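Alanine racemase (PDB 2DY3) binds pyridoxal-5'-phosphate as a member of the alanine racemase family, joining a TIM-barrel-type domain to a C-terminal domain rich in beta strands. Local coordinates at residues V32-A35 with N36-H40; V213-G216 with L217-G221; S130-D133 with E134-E138; V100-P103 with A104-K107; R281-Q284 with G285-V289. All blocks are in the same frame, centred on the assembly; numbering follows the deposited sequence.

Overall arrangement
Contacts 1 to 4 belong to the N-terminal barrel-type domain, contact 5 to the C-terminal domain. Contacts 1 and 2 supply much of the cofactor site. Their centres are 10 Å apart and both touch pyridoxal-5'-phosphate. Val32 N lies 3.1 Å from Pro215 O, a probable hydrogen bond just past the end of strand 212-213, and the rings of Tyr38 and Tyr220 stack. Contacts 3 and 4 are two helix starts with centres 9 Å apart. They touch through Glu136 on Pro103 and Ser130 on Ile101. Centre to centre, both lie 26 to 28 Å from contacts 1 and 2 and about 44 Å from contact 5. All but contact 2 reach the second subunit.

Contact 1. Residues V32-A35 with N36-H40; sequences VVKA and NAYNH. With PLP (pyridoxal-5'-phosphate), chain F.
Tyr38 N donates to Lys34 O at 3.0 Å in a nearly straight bond (175°). Ala37 N donates to Val33 O at 2.9 Å, and Asn39 N to Ala35 O at 2.9 Å. These bonds close a short turn of helix. Ala35 to Tyr38 all have phi near +55°, so the turn is left-handed. A water bridges Val33 O and Asn36 N beside it.

The side chains of Lys34 and Tyr38 leave this turn for pyridoxal-5'-phosphate. Lys34 NZ is covalently joined to C4A of the cofactor at 1.3 Å, as in a Schiff base. The lysine starts with CG between its backbone N and carbonyl carbon (chi1 68°) and then runs extended to the cofactor. Tyr38 OH donates to phosphate O1P of the cofactor at 2.7 Å, and O1P lies near the plane of the tyrosine ring, at its edge. The phenol also passes Lys34, with Tyr38 CE1 3.9 Å from Lys34 CG.

Packing comes next. Val32 CG2 sits 3.6 Å from C6 of the cofactor, and Val32 CG1 touches the tyrosine at CE1 and OH. Tyr220 stacks on Tyr38, and its OH hydrogen-bonds Val32 O. Val33 CB packs on Ala37 CB at 4.3 Å. Met304 and Asp305 of the second subunit pack on Tyr38 and Lys34. One turn therefore holds the cofactor at two points, covalently at C4A and by a hydrogen bond at the phosphate.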
loop_
_atom_site.group_PDB
_atom_site.type_symbol
_atom_site.label_atom_id
_atom_site.label_comp_id
_atom_site.label_asym_id
_atom_site.label_seq_id
_atom_site.Cartn_x
_atom_site.Cartn_y
_atom_site.Cartn_z
ATOM N N VAL B 32 -17.751 -10.054 3.522
ATOM C CA VAL B 32 -16.370 -10.263 3.100
ATOM C C VAL B 32 -15.521 -9.084 3.552
ATOM O O VAL B 32 -15.644 -7.979 3.027
ATOM C CB VAL B 32 -16.263 -10.437 1.567
ATOM C CG1 VAL B 32 -14.800 -10.580 1.157
ATOM C CG2 VAL B 32 -17.047 -11.663 1.137
ATOM N N VAL B 33 -14.653 -9.326 4.529
ATOM C CA VAL B 33 -13.801 -8.270 5.055
ATOM C C VAL B 33 -12.310 -8.531 4.939
ATOM O O VAL B 33 -11.529 -8.104 5.789
ATOM C CB VAL B 33 -14.150 -7.958 6.530
ATOM C CG1 VAL B 33 -15.593 -7.516 6.622
ATOM C CG2 VAL B 33 -13.902 -9.182 7.409
ATOM N N LYS B 34 -11.921 -9.225 3.874
ATOM C CA LYS B 34 -10.512 -9.518 3.613
ATOM C C LYS B 34 -9.774 -8.192 3.340
ATOM O O LYS B 34 -10.398 -7.130 3.213
ATOM C CB LYS B 34 -10.397 -10.435 2.387
ATOM C CG LYS B 34 -10.808 -9.750 1.083
ATOM C CD LYS B 34 -11.283 -10.724 -0.002
ATOM C CE LYS B 34 -11.359 -9.964 -1.312
ATOM N NZ LYS B 34 -12.061 -10.526 -2.505
ATOM N N ALA B 35 -8.448 -8.252 3.251
ATOM C CA ALA B 35 -7.640 -7.061 2.983
ATOM C C ALA B 35 -7.896 -5.956 4.011
ATOM O O ALA B 35 -7.945 -4.772 3.671
ATOM C CB ALA B 35 -7.937 -6.546 1.580
ATOM N N ASN B 36 -8.054 -6.354 5.268
ATOM C CA ASN B 36 -8.311 -5.410 6.349
ATOM C C ASN B 36 -9.585 -4.620 6.072
ATOM O O ASN B 36 -9.600 -3.390 6.138
ATOM C CB ASN B 36 -7.121 -4.459 6.521
ATOM C CG ASN B 36 -7.223 -3.620 7.781
ATOM O OD1 ASN B 36 -7.926 -3.980 8.725
ATOM N ND2 ASN B 36 -6.508 -2.504 7.809
ATOM N N ALA B 37 -10.652 -5.347 5.760
ATOM C CA ALA B 37 -11.938 -4.737 5.474
ATOM C C ALA B 37 -11.803 -3.772 4.302
ATOM O O ALA B 37 -12.239 -2.627 4.373
ATOM C CB ALA B 37 -12.455 -4.011 6.716
ATOM N N TYR B 38 -11.194 -4.254 3.221
ATOM C CA TYR B 38 -10.984 -3.449 2.026
ATOM C C TYR B 38 -10.303 -2.134 2.381
ATOM O O TYR B 38 -10.692 -1.069 1.900
ATOM C CB TYR B 38 -12.320 -3.181 1.322
ATOM C CG TYR B 38 -12.869 -4.382 0.582
ATOM C CD1 TYR B 38 -12.744 -5.663 1.108
ATOM C CD2 TYR B 38 -13.515 -4.238 -0.637
ATOM C CE1 TYR B 38 -13.236 -6.761 0.443
ATOM C CE2 TYR B 38 -14.021 -5.337 -1.311
ATOM C CZ TYR B 38 -13.874 -6.596 -0.767
ATOM O OH TYR B 38 -14.353 -7.700 -1.440
ATOM N N ASN B 39 -9.300 -2.227 3.249
ATOM C CA ASN B 39 -8.516 -1.073 3.690
ATOM C C ASN B 39 -9.271 -0.125 4.626
ATOM O O ASN B 39 -8.770 0.949 4.944
ATOM C CB ASN B 39 -8.019 -0.292 2.467
ATOM C CG ASN B 39 -6.821 0.597 2.777
ATOM O OD1 ASN B 39 -6.562 1.574 2.072
ATOM N ND2 ASN B 39 -6.081 0.252 3.819
ATOM N N HIS B 40 -10.468 -0.508 5.069
ATOM C CA HIS B 40 -11.245 0.355 5.969
ATOM C C HIS B 40 -10.961 0.131 7.460
ATOM O O HIS B 40 -11.490 0.851 8.310
ATOM C CB HIS B 40 -12.752 0.182 5.725
ATOM C CG HIS B 40 -13.238 0.775 4.439
ATOM N ND1 HIS B 40 -12.896 0.268 3.204
ATOM C CD2 HIS B 40 -14.056 1.828 4.198
ATOM C CE1 HIS B 40 -13.481 0.982 2.259
ATOM N NE2 HIS B 40 -14.190 1.935 2.836
HETATM N N1 PLP F . -16.009 -14.018 -2.382
HETATM C C2 PLP F . -14.657 -14.280 -2.626
HETATM C C2A PLP F . -14.191 -15.721 -2.760
HETATM C C3 PLP F . -13.761 -13.192 -2.748
HETATM O O3 PLP F . -12.424 -13.428 -2.996
HETATM C C4 PLP F . -14.248 -11.855 -2.614
HETATM C C4A PLP F . -13.321 -10.622 -2.774
HETATM C C5 PLP F . -15.652 -11.642 -2.378
HETATM C C6 PLP F . -16.503 -12.729 -2.262
HETATM C C5A PLP F . -16.254 -10.275 -2.253
HETATM O O4P PLP F . -16.576 -9.743 -3.531
HETATM P P PLP F . -17.239 -8.291 -3.821
HETATM O O1P PLP F . -16.422 -7.266 -3.183
HETATM O O2P PLP F . -17.197 -8.234 -5.283
HETATM O O3P PLP F . -18.590 -8.408 -3.229
HETATM O O HOH W 1 -8.885 -8.615 6.572
#

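Contact 2. Residues V213-G216 with L217-G221; sequences VRPG and LAFYG. With PLP (pyridoxal-5'-phosphate), chain F.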
loop_
_atom_site.group_PDB
_atom_site.type_symbol
_atom_site.label_atom_id
_atom_site.label_comp_id
_atom_site.label_asym_id
_atom_site.label_seq_id
_atom_site.Cartn_x
_atom_site.Cartn_y
_atom_site.Cartn_z
ATOM N N VAL B 213 -25.225 -15.437 0.897
ATOM C CA VAL B 213 -24.639 -14.531 -0.081
ATOM C C VAL B 213 -23.406 -13.934 0.601
ATOM O O VAL B 213 -23.389 -13.782 1.822
ATOM C CB VAL B 213 -25.629 -13.404 -0.474
ATOM C CG1 VAL B 213 -26.902 -14.013 -1.053
ATOM C CG2 VAL B 213 -25.963 -12.545 0.740
ATOM N N ARG B 214 -22.372 -13.612 -0.169
ATOM C CA ARG B 214 -21.164 -13.056 0.425
ATOM C C ARG B 214 -20.643 -11.813 -0.258
ATOM O O ARG B 214 -19.650 -11.853 -0.984
ATOM C CB ARG B 214 -20.049 -14.108 0.479
ATOM C CG ARG B 214 -19.726 -14.771 -0.835
ATOM C CD ARG B 214 -18.397 -15.521 -0.749
ATOM N NE ARG B 214 -18.126 -16.328 -1.940
ATOM C CZ ARG B 214 -18.235 -15.894 -3.194
ATOM N NH1 ARG B 214 -18.622 -14.652 -3.454
ATOM N NH2 ARG B 214 -17.925 -16.697 -4.199
ATOM N N PRO B 215 -21.308 -10.678 -0.026
ATOM C CA PRO B 215 -20.862 -9.436 -0.646
ATOM C C PRO B 215 -19.783 -8.763 0.192
ATOM O O PRO B 215 -19.747 -8.902 1.419
ATOM C CB PRO B 215 -22.142 -8.611 -0.716
ATOM C CG PRO B 215 -22.863 -9.017 0.530
ATOM C CD PRO B 215 -22.629 -10.515 0.612
ATOM N N GLY B 216 -18.891 -8.053 -0.484
ATOM C CA GLY B 216 -17.848 -7.337 0.217
ATOM C C GLY B 216 -18.019 -5.855 -0.061
ATOM O O GLY B 216 -18.447 -5.082 0.800
ATOM N N LEU B 217 -17.693 -5.484 -1.295
ATOM C CA LEU B 217 -17.756 -4.112 -1.787
ATOM C C LEU B 217 -18.952 -3.286 -1.289
ATOM O O LEU B 217 -18.778 -2.157 -0.837
ATOM C CB LEU B 217 -17.734 -4.151 -3.320
ATOM C CG LEU B 217 -17.360 -2.924 -4.155
ATOM C CD1 LEU B 217 -18.499 -1.982 -4.134
ATOM C CD2 LEU B 217 -16.086 -2.261 -3.649
ATOM N N ALA B 218 -20.157 -3.846 -1.366
ATOM C CA ALA B 218 -21.356 -3.129 -0.937
ATOM C C ALA B 218 -21.369 -2.668 0.527
ATOM O O ALA B 218 -21.987 -1.650 0.850
ATOM C CB ALA B 218 -22.605 -3.977 -1.226
ATOM N N PHE B 219 -20.706 -3.404 1.414
ATOM C CA PHE B 219 -20.679 -3.020 2.828
ATOM C C PHE B 219 -19.971 -1.685 3.026
ATOM O O PHE B 219 -20.233 -0.958 3.995
ATOM C CB PHE B 219 -19.962 -4.082 3.679
ATOM C CG PHE B 219 -20.792 -5.302 3.970
ATOM C CD1 PHE B 219 -20.808 -6.377 3.099
ATOM C CD2 PHE B 219 -21.566 -5.366 5.119
ATOM C CE1 PHE B 219 -21.582 -7.497 3.369
ATOM C CE2 PHE B 219 -22.338 -6.478 5.393
ATOM C CZ PHE B 219 -22.346 -7.545 4.519
ATOM N N TYR B 220 -19.073 -1.369 2.100
ATOM C CA TYR B 220 -18.299 -0.138 2.170
ATOM C C TYR B 220 -18.985 0.998 1.413
ATOM O O TYR B 220 -18.420 2.079 1.246
ATOM C CB TYR B 220 -16.893 -0.410 1.628
ATOM C CG TYR B 220 -16.285 -1.637 2.274
ATOM C CD1 TYR B 220 -15.952 -1.639 3.624
ATOM C CD2 TYR B 220 -16.136 -2.822 1.561
ATOM C CE1 TYR B 220 -15.496 -2.784 4.247
ATOM C CE2 TYR B 220 -15.682 -3.975 2.182
ATOM C CZ TYR B 220 -15.363 -3.947 3.526
ATOM O OH TYR B 220 -14.909 -5.088 4.149
ATOM N N GLY B 221 -20.202 0.729 0.948
ATOM C CA GLY B 221 -20.985 1.735 0.254
ATOM C C GLY B 221 -20.671 2.026 -1.200
ATOM O O GLY B 221 -21.020 3.098 -1.698
HETATM N N1 PLP F . -16.009 -14.018 -2.382
HETATM C C2 PLP F . -14.657 -14.280 -2.626
HETATM C C2A PLP F . -14.191 -15.721 -2.760
HETATM C C3 PLP F . -13.761 -13.192 -2.748
HETATM O O3 PLP F . -12.424 -13.428 -2.996
HETATM C C4 PLP F . -14.248 -11.855 -2.614
HETATM C C4A PLP F . -13.321 -10.622 -2.774
HETATM C C5 PLP F . -15.652 -11.642 -2.378
HETATM C C6 PLP F . -16.503 -12.729 -2.262
HETATM C C5A PLP F . -16.254 -10.275 -2.253
HETATM O O4P PLP F . -16.576 -9.743 -3.531
HETATM P P PLP F . -17.239 -8.291 -3.821
HETATM O O1P PLP F . -16.422 -7.266 -3.183
HETATM O O2P PLP F . -17.197 -8.234 -5.283
HETATM O O3P PLP F . -18.590 -8.408 -3.229
#
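Pro215 O lies at the edge of the Phe219 ring, near its plane and 3.0 Å from Phe219 CE1. Pro215 CG meets the same carbon at 3.5 Å, so CE1 lies against both the proline ring and its carbonyl oxygen. With CG anti to its carbonyl carbon (chi1 -78°), Phe219 brings this edge to Pro215. The ring also packs on Leu20 and Leu29. One residue on, Gly216 O accepts from Phe219 N at 2.9 Å, which starts a 3-10 turn. The Tyr220 ring passes obliquely by the same oxygen.

The peptide N-H groups at this start face the cofactor phosphate. Gly216 N donates to phosphate O3P at 2.8 Å and Leu217 N to O1P at 2.9 Å. Ser199 N and Tyr346 OH add further bonds. The guanidinium of Arg214 presents a face to the pyridine, with Arg214 NH1 2.9 Å from N1 of the cofactor. Phosphate binding at the N-terminal end of a short 3-10 turn, after strand 212-213, recalls TIM-barrel phosphate sites.

Contact 3. Residues S130-D133 with E134-E138; sequences SGVD and EQEWE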
loop_
_atom_site.group_PDB
_atom_site.type_symbol
_atom_site.label_atom_id
_atom_site.label_comp_id
_atom_site.label_asym_id
_atom_site.label_seq_id
_atom_site.Cartn_x
_atom_site.Cartn_y
_atom_site.Cartn_z
ATOM N N SER B 130 -8.466 -21.120 -8.766
ATOM C CA SER B 130 -8.359 -21.962 -7.579
ATOM C C SER B 130 -9.623 -22.812 -7.423
ATOM O O SER B 130 -10.633 -22.566 -8.076
ATOM C CB SER B 130 -8.171 -21.087 -6.337
ATOM O OG SER B 130 -8.019 -21.874 -5.171
ATOM N N GLY B 131 -9.571 -23.810 -6.551
ATOM C CA GLY B 131 -10.742 -24.647 -6.353
ATOM C C GLY B 131 -10.654 -25.992 -7.050
ATOM O O GLY B 131 -9.874 -26.169 -7.984
ATOM N N VAL B 132 -11.465 -26.937 -6.585
ATOM C CA VAL B 132 -11.509 -28.284 -7.135
ATOM C C VAL B 132 -12.292 -28.277 -8.450
ATOM O O VAL B 132 -13.422 -27.787 -8.501
ATOM C CB VAL B 132 -12.197 -29.250 -6.135
ATOM C CG1 VAL B 132 -12.077 -30.683 -6.622
ATOM C CG2 VAL B 132 -11.568 -29.100 -4.753
ATOM N N ASP B 133 -11.692 -28.804 -9.515
ATOM C CA ASP B 133 -12.378 -28.833 -10.800
ATOM C C ASP B 133 -13.117 -30.144 -11.024
ATOM O O ASP B 133 -12.876 -31.135 -10.342
ATOM C CB ASP B 133 -11.406 -28.577 -11.957
ATOM C CG ASP B 133 -10.336 -29.638 -12.073
ATOM O OD1 ASP B 133 -10.666 -30.841 -11.995
ATOM O OD2 ASP B 133 -9.162 -29.266 -12.260
ATOM N N GLU B 134 -14.022 -30.121 -11.996
ATOM C CA GLU B 134 -14.867 -31.258 -12.356
ATOM C C GLU B 134 -14.229 -32.646 -12.308
ATOM O O GLU B 134 -14.809 -33.578 -11.746
ATOM C CB GLU B 134 -15.463 -31.010 -13.744
ATOM C CG GLU B 134 -16.488 -32.035 -14.194
ATOM C CD GLU B 134 -17.248 -31.572 -15.425
ATOM O OE1 GLU B 134 -18.063 -30.638 -15.297
ATOM O OE2 GLU B 134 -17.022 -32.129 -16.522
ATOM N N GLN B 135 -13.048 -32.791 -12.897
ATOM C CA GLN B 135 -12.372 -34.084 -12.909
ATOM C C GLN B 135 -11.970 -34.563 -11.513
ATOM O O GLN B 135 -11.776 -35.762 -11.298
ATOM C CB GLN B 135 -11.126 -34.026 -13.802
ATOM C CG GLN B 135 -11.411 -33.724 -15.268
ATOM C CD GLN B 135 -12.366 -34.722 -15.906
ATOM O OE1 GLN B 135 -13.555 -34.765 -15.580
ATOM N NE2 GLN B 135 -11.845 -35.536 -16.821
ATOM N N GLU B 136 -11.860 -33.632 -10.568
ATOM C CA GLU B 136 -11.461 -33.970 -9.204
ATOM C C GLU B 136 -12.639 -34.113 -8.231
ATOM O O GLU B 136 -12.485 -34.686 -7.151
ATOM C CB GLU B 136 -10.502 -32.900 -8.660
ATOM C CG GLU B 136 -9.436 -32.437 -9.648
ATOM C CD GLU B 136 -8.612 -31.263 -9.136
ATOM O OE1 GLU B 136 -9.198 -30.239 -8.729
ATOM O OE2 GLU B 136 -7.368 -31.360 -9.150
ATOM N N TRP B 137 -13.807 -33.600 -8.609
ATOM C CA TRP B 137 -14.983 -33.656 -7.735
ATOM C C TRP B 137 -15.255 -35.033 -7.144
ATOM O O TRP B 137 -15.414 -35.176 -5.935
ATOM C CB TRP B 137 -16.236 -33.178 -8.479
ATOM C CG TRP B 137 -16.165 -31.767 -8.947
ATOM C CD1 TRP B 137 -15.306 -30.801 -8.511
ATOM C CD2 TRP B 137 -17.023 -31.140 -9.910
ATOM N NE1 TRP B 137 -15.576 -29.609 -9.144
ATOM C CE2 TRP B 137 -16.626 -29.792 -10.008
ATOM C CE3 TRP B 137 -18.089 -31.591 -10.700
ATOM C CZ2 TRP B 137 -17.255 -28.886 -10.865
ATOM C CZ3 TRP B 137 -18.714 -30.690 -11.551
ATOM C CH2 TRP B 137 -18.293 -29.353 -11.624
ATOM N N GLU B 138 -15.311 -36.043 -8.006
ATOM C CA GLU B 138 -15.570 -37.413 -7.577
ATOM C C GLU B 138 -14.692 -37.846 -6.412
ATOM O O GLU B 138 -15.193 -38.237 -5.355
ATOM C CB GLU B 138 -15.358 -38.385 -8.742
ATOM C CG GLU B 138 -16.427 -38.328 -9.814
ATOM C CD GLU B 138 -17.770 -38.823 -9.324
ATOM O OE1 GLU B 138 -18.709 -38.901 -10.144
ATOM O OE2 GLU B 138 -17.887 -39.135 -8.121
HETATM O O HOH W 2 -7.835 -28.162 -7.349
#
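Asp133 and Glu136 form a capping box at the start of helix 134-146. Asp133 N donates to Glu136 OE1 at 3.0 Å, on the anti side of the carboxylate. The return bond, Glu136 N to Asp133 OD1, is long and weak. Asp133 O accepts more firmly from Glu136 N at 2.7 Å. A chi1 of 63° sets the Asp133 carboxylate beside the Glu136 side chain, and the two carboxylates stack with planes 26° apart. Lys246 of the second subunit packs on Asp133, which may ease their like charges.

The tight side is Trp137. Its NE1 donates to Val132 O at 2.9 Å, with the oxygen near the ring plane. One face of the indole lies over the Asp133-Glu134 backbone, with Glu134 CA 3.2 Å above the ring plane. Val132 CG1 packs against Glu136 CB at 3.4 Å. Helix 169-186 also packs on the indole.

Glu134 and Gln135 belong to the looser, exposed side. Glu134 OE1 forms a salt bridge with Arg179 of helix 169-186. Near the cap, a water hydrogen-bonds Glu136 OE1 and Gly131 O, and Gly131 O also accepts from Lys246 NZ of the second subunit.

Contact 4. Residues V100-P103 with A104-K107; sequences VISP and AHAK
Backbone hydrogen bonds open helix 103-110. Ala106 N donates to Ser102 O at 3.1 Å, in the carbonyl plane, and Lys107 N to Pro103 O at 2.9 Å. A weak bond from His105 N also reaches Ser102 O. Ser102 is the N-cap. Its OG accepts from His105 N only weakly, at 3.4 Å, and the placing of OG is uncertain.

One CH-pi contact is present. Ile101 CG1 lies over a face of the His105 imidazole, 3.4 Å from the ring centroid and 23° off its normal. A chi1 of 74° turns this branch of the isoleucine onto the ring. Trp82 meets the same histidine edge to face.

Apolar packing is supplied by Val100 CG1 on Ala106 CB at 3.6 Å, tying the end of strand 97-100 to the helix. Val244 and Ser243 of the second subunit pack on Ser102 and His105.

The first turn is held by its backbone bonds, with the side-chain cap only a weak addition. Proline, lacking an N-H, suits the first position of the helix. Ile101 and Trp82 probably limit the rotation of the imidazole.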
loop_
_atom_site.group_PDB
_atom_site.type_symbol
_atom_site.label_atom_id
_atom_site.label_comp_id
_atom_site.label_asym_id
_atom_site.label_seq_id
_atom_site.Cartn_x
_atom_site.Cartn_y
_atom_site.Cartn_z
ATOM N N VAL B 100 -11.891 -26.077 0.879
ATOM C CA VAL B 100 -11.134 -27.145 0.246
ATOM C C VAL B 100 -10.939 -26.618 -1.176
ATOM O O VAL B 100 -11.893 -26.576 -1.951
ATOM C CB VAL B 100 -11.941 -28.465 0.193
ATOM C CG1 VAL B 100 -11.061 -29.591 -0.344
ATOM C CG2 VAL B 100 -12.464 -28.811 1.582
ATOM N N ILE B 101 -9.717 -26.210 -1.520
ATOM C CA ILE B 101 -9.474 -25.653 -2.846
ATOM C C ILE B 101 -8.737 -26.563 -3.832
ATOM O O ILE B 101 -8.616 -26.235 -5.010
ATOM C CB ILE B 101 -8.720 -24.295 -2.748
ATOM C CG1 ILE B 101 -7.259 -24.523 -2.374
ATOM C CG2 ILE B 101 -9.381 -23.402 -1.702
ATOM C CD1 ILE B 101 -6.430 -23.253 -2.399
ATOM N N SER B 102 -8.248 -27.699 -3.348
ATOM C CA SER B 102 -7.559 -28.669 -4.192
ATOM C C SER B 102 -7.540 -29.997 -3.453
ATOM O O SER B 102 -7.733 -30.043 -2.238
ATOM C CB SER B 102 -6.116 -28.243 -4.476
ATOM O OG SER B 102 -5.256 -28.633 -3.420
ATOM N N PRO B 103 -7.318 -31.100 -4.183
ATOM C CA PRO B 103 -7.272 -32.434 -3.581
ATOM C C PRO B 103 -6.257 -32.507 -2.442
ATOM O O PRO B 103 -6.489 -33.176 -1.433
ATOM C CB PRO B 103 -6.894 -33.335 -4.760
ATOM C CG PRO B 103 -7.562 -32.627 -5.932
ATOM C CD PRO B 103 -7.236 -31.172 -5.656
ATOM N N ALA B 104 -5.124 -31.828 -2.610
ATOM C CA ALA B 104 -4.086 -31.837 -1.582
ATOM C C ALA B 104 -4.609 -31.232 -0.279
ATOM O O ALA B 104 -4.263 -31.692 0.808
ATOM C CB ALA B 104 -2.850 -31.069 -2.064
ATOM N N HIS B 105 -5.438 -30.199 -0.398
ATOM C CA HIS B 105 -6.021 -29.532 0.771
ATOM C C HIS B 105 -6.974 -30.495 1.467
ATOM O O HIS B 105 -6.986 -30.604 2.692
ATOM C CB HIS B 105 -6.777 -28.278 0.335
ATOM C CG HIS B 105 -5.885 -27.144 -0.060
ATOM N ND1 HIS B 105 -5.523 -26.142 0.815
ATOM C CD2 HIS B 105 -5.285 -26.851 -1.237
ATOM C CE1 HIS B 105 -4.743 -25.278 0.191
ATOM N NE2 HIS B 105 -4.584 -25.686 -1.055
ATOM N N ALA B 106 -7.772 -31.195 0.669
ATOM C CA ALA B 106 -8.702 -32.171 1.209
ATOM C C ALA B 106 -7.901 -33.229 1.974
ATOM O O ALA B 106 -8.250 -33.606 3.093
ATOM C CB ALA B 106 -9.492 -32.827 0.075
ATOM N N LYS B 107 -6.810 -33.683 1.364
ATOM C CA LYS B 107 -5.965 -34.704 1.965
ATOM C C LYS B 107 -5.381 -34.272 3.305
ATOM O O LYS B 107 -5.388 -35.039 4.274
ATOM C CB LYS B 107 -4.834 -35.071 1.003
ATOM C CG LYS B 107 -3.937 -36.187 1.500
ATOM C CD LYS B 107 -2.957 -36.616 0.422
ATOM C CE LYS B 107 -2.104 -37.783 0.893
ATOM N NZ LYS B 107 -1.129 -38.196 -0.151
#

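Contact 5. Residues R281-Q284 with G285-V289; sequences RHAQ and GKFSV
Ala283 O accepts from Lys286 N at 3.0 Å across a type II beta turn, with Gln284 at phi/psi -51°/128° and Gly285 at positive phi. Gly285 N is held in turn by Gln298 OE1 of strand 294-299.

The extended Lys286 side chain runs back along residues 282-284. Its CG passes Gln284 O, and Lys286 CE comes 3.1 Å from His282 O. Its NZ is 3.3 Å from the same oxygen. Phe287 turns inward beside the bonded carbonyl. Ala283 O lies near the plane of the phenylalanine ring, at its edge, 3.4 Å from Phe287 CD2. Ala283 CB adds an apolar touch on Phe287 CE2 at 3.8 Å. The ring is brought to Ala283 by a chi1 of 76°, and Phe337 meets it edge to face.

His282 reaches the dimer interface, where its NE2 is hydrogen-bonded to Asp342 O of the second subunit. The turn leads into strand 288-291, which pairs with 294-299 as a beta hairpin of the C-terminal domain.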
loop_
_atom_site.group_PDB
_atom_site.type_symbol
_atom_site.label_atom_id
_atom_site.label_comp_id
_atom_site.label_asym_id
_atom_site.label_seq_id
_atom_site.Cartn_x
_atom_site.Cartn_y
_atom_site.Cartn_z
ATOM N N ARG B 281 1.855 7.131 -9.684
ATOM C CA ARG B 281 2.533 8.133 -10.495
ATOM C C ARG B 281 1.735 8.311 -11.793
ATOM O O ARG B 281 1.723 9.390 -12.384
ATOM C CB ARG B 281 3.964 7.681 -10.808
ATOM C CG ARG B 281 4.864 7.627 -9.580
ATOM C CD ARG B 281 6.245 7.056 -9.872
ATOM N NE ARG B 281 6.996 7.827 -10.862
ATOM C CZ ARG B 281 7.130 7.477 -12.138
ATOM N NH1 ARG B 281 6.566 6.365 -12.588
ATOM N NH2 ARG B 281 7.826 8.240 -12.968
ATOM N N HIS B 282 1.054 7.244 -12.212
ATOM C CA HIS B 282 0.249 7.245 -13.434
ATOM C C HIS B 282 -1.003 8.109 -13.341
ATOM O O HIS B 282 -1.622 8.432 -14.358
ATOM C CB HIS B 282 -0.164 5.814 -13.796
ATOM C CG HIS B 282 0.969 4.961 -14.272
ATOM N ND1 HIS B 282 0.857 3.597 -14.435
ATOM C CD2 HIS B 282 2.235 5.280 -14.629
ATOM C CE1 HIS B 282 2.006 3.113 -14.872
ATOM N NE2 HIS B 282 2.858 4.114 -14.999
ATOM N N ALA B 283 -1.382 8.479 -12.123
ATOM C CA ALA B 283 -2.564 9.308 -11.935
ATOM C C ALA B 283 -2.301 10.730 -12.415
ATOM O O ALA B 283 -3.209 11.562 -12.446
ATOM C CB ALA B 283 -2.965 9.318 -10.474
ATOM N N GLN B 284 -1.059 11.000 -12.800
ATOM C CA GLN B 284 -0.680 12.329 -13.267
ATOM C C GLN B 284 -1.599 12.898 -14.349
ATOM O O GLN B 284 -1.856 12.256 -15.367
ATOM C CB GLN B 284 0.764 12.313 -13.780
ATOM C CG GLN B 284 1.207 13.625 -14.406
ATOM C CD GLN B 284 2.699 13.682 -14.665
ATOM O OE1 GLN B 284 3.206 14.665 -15.208
ATOM N NE2 GLN B 284 3.412 12.631 -14.276
ATOM N N GLY B 285 -2.084 14.114 -14.112
ATOM C CA GLY B 285 -2.950 14.798 -15.056
ATOM C C GLY B 285 -4.305 14.174 -15.329
ATOM O O GLY B 285 -4.984 14.550 -16.288
ATOM N N LYS B 286 -4.721 13.236 -14.486
ATOM C CA LYS B 286 -6.003 12.572 -14.694
ATOM C C LYS B 286 -7.086 12.942 -13.688
ATOM O O LYS B 286 -8.252 12.595 -13.873
ATOM C CB LYS B 286 -5.817 11.057 -14.661
ATOM C CG LYS B 286 -4.835 10.518 -15.683
ATOM C CD LYS B 286 -4.817 9.001 -15.631
ATOM C CE LYS B 286 -3.803 8.411 -16.595
ATOM N NZ LYS B 286 -3.738 6.932 -16.443
ATOM N N PHE B 287 -6.719 13.651 -12.631
ATOM C CA PHE B 287 -7.711 13.974 -11.618
ATOM C C PHE B 287 -7.504 15.315 -10.942
ATOM O O PHE B 287 -6.489 15.980 -11.137
ATOM C CB PHE B 287 -7.701 12.891 -10.544
ATOM C CG PHE B 287 -6.532 12.992 -9.607
ATOM C CD1 PHE B 287 -6.686 13.540 -8.343
ATOM C CD2 PHE B 287 -5.274 12.570 -9.999
ATOM C CE1 PHE B 287 -5.602 13.664 -7.488
ATOM C CE2 PHE B 287 -4.188 12.691 -9.149
ATOM C CZ PHE B 287 -4.353 13.237 -7.895
ATOM N N SER B 288 -8.489 15.674 -10.126
ATOM C CA SER B 288 -8.490 16.911 -9.360
ATOM C C SER B 288 -8.847 16.541 -7.923
ATOM O O SER B 288 -9.492 15.522 -7.682
ATOM C CB SER B 288 -9.565 17.868 -9.884
ATOM O OG SER B 288 -9.430 18.115 -11.275
ATOM N N VAL B 289 -8.411 17.355 -6.969
ATOM C CA VAL B 289 -8.759 17.123 -5.582
ATOM C C VAL B 289 -9.816 18.191 -5.323
ATOM O O VAL B 289 -10.003 19.094 -6.144
ATOM C CB VAL B 289 -7.560 17.331 -4.626
ATOM C CG1 VAL B 289 -6.382 16.475 -5.074
ATOM C CG2 VAL B 289 -7.176 18.786 -4.574
#